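PDB 2QDD: mandelate racemase/muconate lactonizing enzyme from Roseovarius nubinhibens, which is of unknown function but, as a magnesium-binding member of the mandelate racemase/muconate lactonizing branch of the enolase superfamily, probably acts on a carboxylate substrate. Local coordinates for residues Ala255-Asn269 and Phe283-Val296. Residues are numbered along the deposited sequence; the frame is centred on the assembly and turned at random.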
loop_
_atom_site.group_PDB
_atom_site.type_symbol
_atom_site.label_atom_id
_atom_site.label_comp_id
_atom_site.label_asym_id
_atom_site.label_seq_id
_atom_site.Cartn_x
_atom_site.Cartn_y
_atom_site.Cartn_z
ATOM N N ALA A 255 -15.051 -0.157 -5.386
ATOM C CA ALA A 255 -15.259 1.280 -5.152
ATOM C C ALA A 255 -15.032 1.644 -3.688
ATOM O O ALA A 255 -14.407 2.661 -3.384
ATOM C CB ALA A 255 -16.666 1.699 -5.591
ATOM N N TRP A 256 -15.531 0.791 -2.793
ATOM C CA TRP A 256 -15.384 0.981 -1.354
ATOM C C TRP A 256 -13.918 0.943 -0.874
ATOM O O TRP A 256 -13.486 1.829 -0.132
ATOM C CB TRP A 256 -16.243 -0.029 -0.573
ATOM C CG TRP A 256 -15.968 0.030 0.887
ATOM C CD1 TRP A 256 -16.433 0.961 1.773
ATOM C CD2 TRP A 256 -15.112 -0.843 1.633
ATOM N NE1 TRP A 256 -15.934 0.708 3.030
ATOM C CE2 TRP A 256 -15.116 -0.389 2.970
ATOM C CE3 TRP A 256 -14.338 -1.963 1.298
ATOM C CZ2 TRP A 256 -14.386 -1.026 3.979
ATOM C CZ3 TRP A 256 -13.606 -2.594 2.302
ATOM C CH2 TRP A 256 -13.635 -2.121 3.626
ATOM N N SER A 257 -13.173 -0.078 -1.297
ATOM C CA SER A 257 -11.795 -0.265 -0.850
ATOM C C SER A 257 -10.791 0.734 -1.436
ATOM O O SER A 257 -9.735 0.959 -0.850
ATOM C CB SER A 257 -11.327 -1.708 -1.077
ATOM O OG SER A 257 -11.435 -2.073 -2.437
ATOM N N ARG A 258 -11.126 1.329 -2.582
ATOM C CA ARG A 258 -10.331 2.415 -3.168
ATOM C C ARG A 258 -10.658 3.778 -2.556
ATOM O O ARG A 258 -9.910 4.733 -2.744
ATOM C CB ARG A 258 -10.543 2.496 -4.683
ATOM C CG ARG A 258 -9.926 1.375 -5.491
ATOM C CD ARG A 258 -10.619 1.274 -6.841
ATOM N NE ARG A 258 -9.828 0.544 -7.831
ATOM C CZ ARG A 258 -8.930 1.100 -8.641
ATOM N NH1 ARG A 258 -8.268 0.343 -9.505
ATOM N NH2 ARG A 258 -8.684 2.405 -8.588
ATOM N N GLY A 259 -11.781 3.870 -1.845
ATOM C CA GLY A 259 -12.307 5.155 -1.365
ATOM C C GLY A 259 -12.773 6.087 -2.474
ATOM O O GLY A 259 -12.603 7.301 -2.387
ATOM N N ALA A 260 -13.385 5.510 -3.506
ATOM C CA ALA A 260 -13.635 6.197 -4.771
ATOM C C ALA A 260 -14.844 7.121 -4.731
ATOM O O ALA A 260 -14.999 7.972 -5.607
ATOM C CB ALA A 260 -13.810 5.188 -5.883
ATOM N N CYS A 261 -15.706 6.936 -3.733
ATOM C CA CYS A 261 -17.012 7.589 -3.709
ATOM C C CYS A 261 -17.578 7.730 -2.298
ATOM O O CYS A 261 -17.119 7.074 -1.365
ATOM C CB CYS A 261 -18.004 6.868 -4.634
ATOM S SG CYS A 261 -18.440 5.189 -4.172
ATOM N N GLU A 262 -18.572 8.602 -2.162
ATOM C CA GLU A 262 -19.333 8.751 -0.924
ATOM C C GLU A 262 -20.804 8.370 -1.144
ATOM O O GLU A 262 -21.622 8.382 -0.215
ATOM C CB GLU A 262 -19.237 10.197 -0.428
ATOM C CG GLU A 262 -17.891 10.578 0.183
ATOM C CD GLU A 262 -16.868 11.037 -0.846
ATOM O OE1 GLU A 262 -17.246 11.389 -1.986
ATOM O OE2 GLU A 262 -15.670 11.046 -0.511
ATOM N N GLY A 263 -21.127 8.049 -2.390
ATOM C CA GLY A 263 -22.468 7.651 -2.763
ATOM C C GLY A 263 -22.479 6.842 -4.038
ATOM O O GLY A 263 -21.577 6.979 -4.878
ATOM N N VAL A 264 -23.494 5.991 -4.172
ATOM C CA VAL A 264 -23.794 5.303 -5.433
ATOM C C VAL A 264 -25.270 5.458 -5.843
ATOM O O VAL A 264 -26.138 5.641 -4.993
ATOM C CB VAL A 264 -23.395 3.788 -5.417
ATOM C CG1 VAL A 264 -21.924 3.597 -5.023
ATOM C CG2 VAL A 264 -24.313 2.968 -4.500
ATOM N N LYS A 265 -25.533 5.403 -7.148
ATOM C CA LYS A 265 -26.867 5.098 -7.666
ATOM C C LYS A 265 -27.047 3.599 -7.791
ATOM O O LYS A 265 -26.138 2.896 -8.238
ATOM C CB LYS A 265 -27.082 5.732 -9.041
ATOM C CG LYS A 265 -27.186 7.238 -9.026
ATOM C CD LYS A 265 -27.872 7.737 -10.275
ATOM C CE LYS A 265 -28.447 9.119 -10.065
ATOM N NZ LYS A 265 -28.780 9.792 -11.351
ATOM N N ILE A 266 -28.216 3.110 -7.390
ATOM C CA ILE A 266 -28.575 1.710 -7.614
ATOM C C ILE A 266 -29.739 1.605 -8.597
ATOM O O ILE A 266 -30.794 2.220 -8.402
ATOM C CB ILE A 266 -28.921 0.962 -6.304
ATOM C CG1 ILE A 266 -27.887 1.270 -5.217
ATOM C CG2 ILE A 266 -28.998 -0.547 -6.553
ATOM C CD1 ILE A 266 -28.383 0.983 -3.843
ATOM N N LYS A 267 -29.522 0.838 -9.664
ATOM C CA LYS A 267 -30.509 0.665 -10.719
ATOM C C LYS A 267 -30.633 -0.814 -11.050
ATOM O O LYS A 267 -29.680 -1.403 -11.552
ATOM C CB LYS A 267 -30.111 1.462 -11.968
ATOM C CG LYS A 267 -30.063 2.962 -11.747
ATOM C CD LYS A 267 -29.855 3.704 -13.026
ATOM C CE LYS A 267 -29.346 5.094 -12.730
ATOM N NZ LYS A 267 -29.069 5.822 -13.997
ATOM N N PRO A 268 -31.804 -1.417 -10.764
ATOM C CA PRO A 268 -32.056 -2.853 -10.940
ATOM C C PRO A 268 -31.689 -3.412 -12.323
ATOM O O PRO A 268 -31.124 -4.502 -12.403
ATOM C CB PRO A 268 -33.563 -2.978 -10.695
ATOM C CG PRO A 268 -33.888 -1.851 -9.798
ATOM C CD PRO A 268 -32.989 -0.725 -10.217
ATOM N N ASN A 269 -31.987 -2.665 -13.388
ATOM C CA ASN A 269 -31.624 -3.084 -14.742
ATOM C C ASN A 269 -30.120 -3.088 -15.039
ATOM O O ASN A 269 -29.668 -3.805 -15.925
ATOM C CB ASN A 269 -32.395 -2.291 -15.806
ATOM C CG ASN A 269 -32.563 -3.074 -17.119
ATOM O OD1 ASN A 269 -31.860 -2.827 -18.096
ATOM N ND2 ASN A 269 -33.490 -4.025 -17.132
ATOM N N PHE A 283 -25.217 -3.205 1.763
ATOM C CA PHE A 283 -23.793 -2.886 1.801
ATOM C C PHE A 283 -23.570 -1.381 1.972
ATOM O O PHE A 283 -22.774 -0.969 2.814
ATOM C CB PHE A 283 -23.066 -3.403 0.550
ATOM C CG PHE A 283 -21.597 -3.070 0.524
ATOM C CD1 PHE A 283 -21.111 -2.070 -0.309
ATOM C CD2 PHE A 283 -20.703 -3.753 1.336
ATOM C CE1 PHE A 283 -19.759 -1.751 -0.333
ATOM C CE2 PHE A 283 -19.347 -3.441 1.320
ATOM C CZ PHE A 283 -18.875 -2.441 0.486
ATOM N N GLY A 284 -24.286 -0.580 1.181
ATOM C CA GLY A 284 -24.214 0.882 1.254
ATOM C C GLY A 284 -24.566 1.466 2.610
ATOM O O GLY A 284 -23.902 2.385 3.084
ATOM N N VAL A 285 -25.615 0.931 3.226
ATOM C CA VAL A 285 -25.996 1.261 4.598
ATOM C C VAL A 285 -24.858 0.967 5.587
ATOM O O VAL A 285 -24.535 1.809 6.430
ATOM C CB VAL A 285 -27.299 0.508 5.005
ATOM C CG1 VAL A 285 -27.568 0.612 6.514
ATOM C CG2 VAL A 285 -28.491 1.032 4.206
ATOM N N SER A 286 -24.237 -0.208 5.453
ATOM C CA SER A 286 -23.148 -0.639 6.336
ATOM C C SER A 286 -21.901 0.246 6.283
ATOM O O SER A 286 -21.189 0.371 7.280
ATOM C CB SER A 286 -22.761 -2.090 6.039
ATOM O OG SER A 286 -23.883 -2.943 6.160
ATOM N N VAL A 287 -21.643 0.855 5.125
ATOM C CA VAL A 287 -20.416 1.630 4.903
ATOM C C VAL A 287 -20.682 3.137 4.851
ATOM O O VAL A 287 -19.758 3.942 4.686
ATOM C CB VAL A 287 -19.622 1.148 3.640
ATOM C CG1 VAL A 287 -19.277 -0.324 3.749
ATOM C CG2 VAL A 287 -20.390 1.410 2.350
ATOM N N GLY A 288 -21.952 3.504 4.991
ATOM C CA GLY A 288 -22.359 4.897 5.118
ATOM C C GLY A 288 -22.457 5.640 3.802
ATOM O O GLY A 288 -22.252 6.849 3.761
ATOM N N TRP A 289 -22.765 4.916 2.727
ATOM C CA TRP A 289 -23.046 5.539 1.437
ATOM C C TRP A 289 -24.405 6.225 1.452
ATOM O O TRP A 289 -25.319 5.800 2.157
ATOM C CB TRP A 289 -23.009 4.501 0.312
ATOM C CG TRP A 289 -21.628 4.123 -0.159
ATOM C CD1 TRP A 289 -20.456 4.767 0.116
ATOM C CD2 TRP A 289 -21.286 3.014 -1.007
ATOM N NE1 TRP A 289 -19.406 4.126 -0.499
ATOM C CE2 TRP A 289 -19.888 3.050 -1.198
ATOM C CE3 TRP A 289 -22.028 1.996 -1.623
ATOM C CZ2 TRP A 289 -19.210 2.099 -1.978
ATOM C CZ3 TRP A 289 -21.353 1.049 -2.396
ATOM C CH2 TRP A 289 -19.960 1.115 -2.568
ATOM N N GLN A 290 -24.530 7.289 0.671
ATOM C CA GLN A 290 -25.836 7.857 0.363
ATOM C C GLN A 290 -26.216 7.502 -1.069
ATOM O O GLN A 290 -25.361 7.473 -1.940
ATOM C CB GLN A 290 -25.800 9.365 0.551
ATOM C CG GLN A 290 -25.762 9.793 2.003
ATOM C CD GLN A 290 -26.066 11.259 2.170
ATOM O OE1 GLN A 290 -25.478 12.107 1.498
ATOM N NE2 GLN A 290 -26.993 11.571 3.063
ATOM N N MET A 291 -27.492 7.205 -1.308
ATOM C CA MET A 291 -27.880 6.403 -2.470
ATOM C C MET A 291 -29.112 6.947 -3.192
ATOM O O MET A 291 -30.112 7.244 -2.553
ATOM C CB MET A 291 -28.091 4.933 -2.072
ATOM C CG MET A 291 -26.821 4.201 -1.627
ATOM S SD MET A 291 -27.090 2.532 -1.006
ATOM C CE MET A 291 -27.555 2.814 0.695
ATOM N N HIS A 292 -29.025 7.092 -4.518
ATOM C CA HIS A 292 -30.211 7.288 -5.365
ATOM C C HIS A 292 -30.684 5.921 -5.837
ATOM O O HIS A 292 -29.903 5.147 -6.377
ATOM C CB HIS A 292 -29.902 8.141 -6.600
ATOM C CG HIS A 292 -29.512 9.551 -6.292
ATOM N ND1 HIS A 292 -30.433 10.547 -6.056
ATOM C CD2 HIS A 292 -28.297 10.140 -6.210
ATOM C CE1 HIS A 292 -29.804 11.684 -5.826
ATOM N NE2 HIS A 292 -28.506 11.464 -5.913
ATOM N N ILE A 293 -31.957 5.617 -5.620
ATOM C CA ILE A 293 -32.508 4.327 -6.031
ATOM C C ILE A 293 -33.687 4.523 -6.984
ATOM O O ILE A 293 -34.741 5.038 -6.605
ATOM C CB ILE A 293 -32.873 3.422 -4.824
ATOM C CG1 ILE A 293 -31.639 3.193 -3.930
ATOM C CG2 ILE A 293 -33.464 2.110 -5.311
ATOM C CD1 ILE A 293 -31.863 2.290 -2.728
ATOM N N GLU A 294 -33.473 4.099 -8.226
ATOM C CA GLU A 294 -34.333 4.396 -9.370
ATOM C C GLU A 294 -34.070 3.306 -10.405
ATOM O O GLU A 294 -33.211 2.463 -10.191
ATOM C CB GLU A 294 -33.978 5.765 -9.948
ATOM C CG GLU A 294 -32.517 5.915 -10.372
ATOM C CD GLU A 294 -32.097 7.364 -10.482
ATOM O OE1 GLU A 294 -32.283 8.118 -9.500
ATOM O OE2 GLU A 294 -31.586 7.754 -11.556
ATOM N N ASP A 295 -34.793 3.296 -11.519
ATOM C CA ASP A 295 -34.359 2.448 -12.622
ATOM C C ASP A 295 -33.863 3.241 -13.824
ATOM O O ASP A 295 -33.896 4.476 -13.824
ATOM C CB ASP A 295 -35.399 1.373 -12.988
ATOM C CG ASP A 295 -34.753 0.066 -13.491
ATOM O OD1 ASP A 295 -35.477 -0.926 -13.731
ATOM O OD2 ASP A 295 -33.513 0.031 -13.660
ATOM N N VAL A 296 -33.384 2.513 -14.829
ATOM C CA VAL A 296 -32.649 3.055 -15.971
ATOM C C VAL A 296 -33.610 3.792 -16.907
ATOM O O VAL A 296 -33.255 4.808 -17.508
ATOM C CB VAL A 296 -31.913 1.907 -16.725
ATOM C CG1 VAL A 296 -31.218 2.409 -17.974
ATOM C CG2 VAL A 296 -30.906 1.235 -15.808
HETATM O O HOH W 1 -16.171 4.511 -0.954
HETATM O O HOH W 2 -21.790 9.252 2.439
HETATM O O HOH W 3 -31.447 10.707 -9.661
HETATM O O HOH W 4 -32.047 6.442 -13.926
HETATM O O HOH W 5 -35.474 -3.684 -14.840
#
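Trp256 reaches across from its helix with CG anti to the backbone N (chi1 172°), which sets the indole face against the edge of Phe283 in a T-shaped stack, planes at 82°. Further on, Cys261 SG meets the Trp289 indole obliquely, toward its rim, and a water joins Cys261 O to Trp289 NE1. Glu262 O then takes Gln290 N on a lone pair, at 3.2 Å, and starts the parallel pairing of 263-266 with 290-293, neighbouring strands of the enolase-superfamily barrel joined by a beta-alpha-beta crossover whose main helix is 274-287. On the sulfur's side of Trp289, Val264 CG1 sits over the six-membered ring in a CH-pi contact, 3.8 Å from its centroid; Val287 CG2 backs the opposite face. Lys265 stretches across His292 to a long, weak salt bridge from NZ to Glu294 OE2, 3.5 Å; its stronger partner is Glu220, a magnesium-binding residue, though no metal is bound here. On the other sheet face, Ile266 CD1 packs on Met291 SD at 3.5 Å, and Ile266 N gives His292 O a nearly straight 2.8 Å bond. Lys267, bound to Tyr59 and magnesium-binding Asp243, meets Glu294 OE2 through a water. At the following helix start, Asp295 OD2 accepts Asn269 N at 3.1 Å on its syn side, somewhat out of the carboxylate plane.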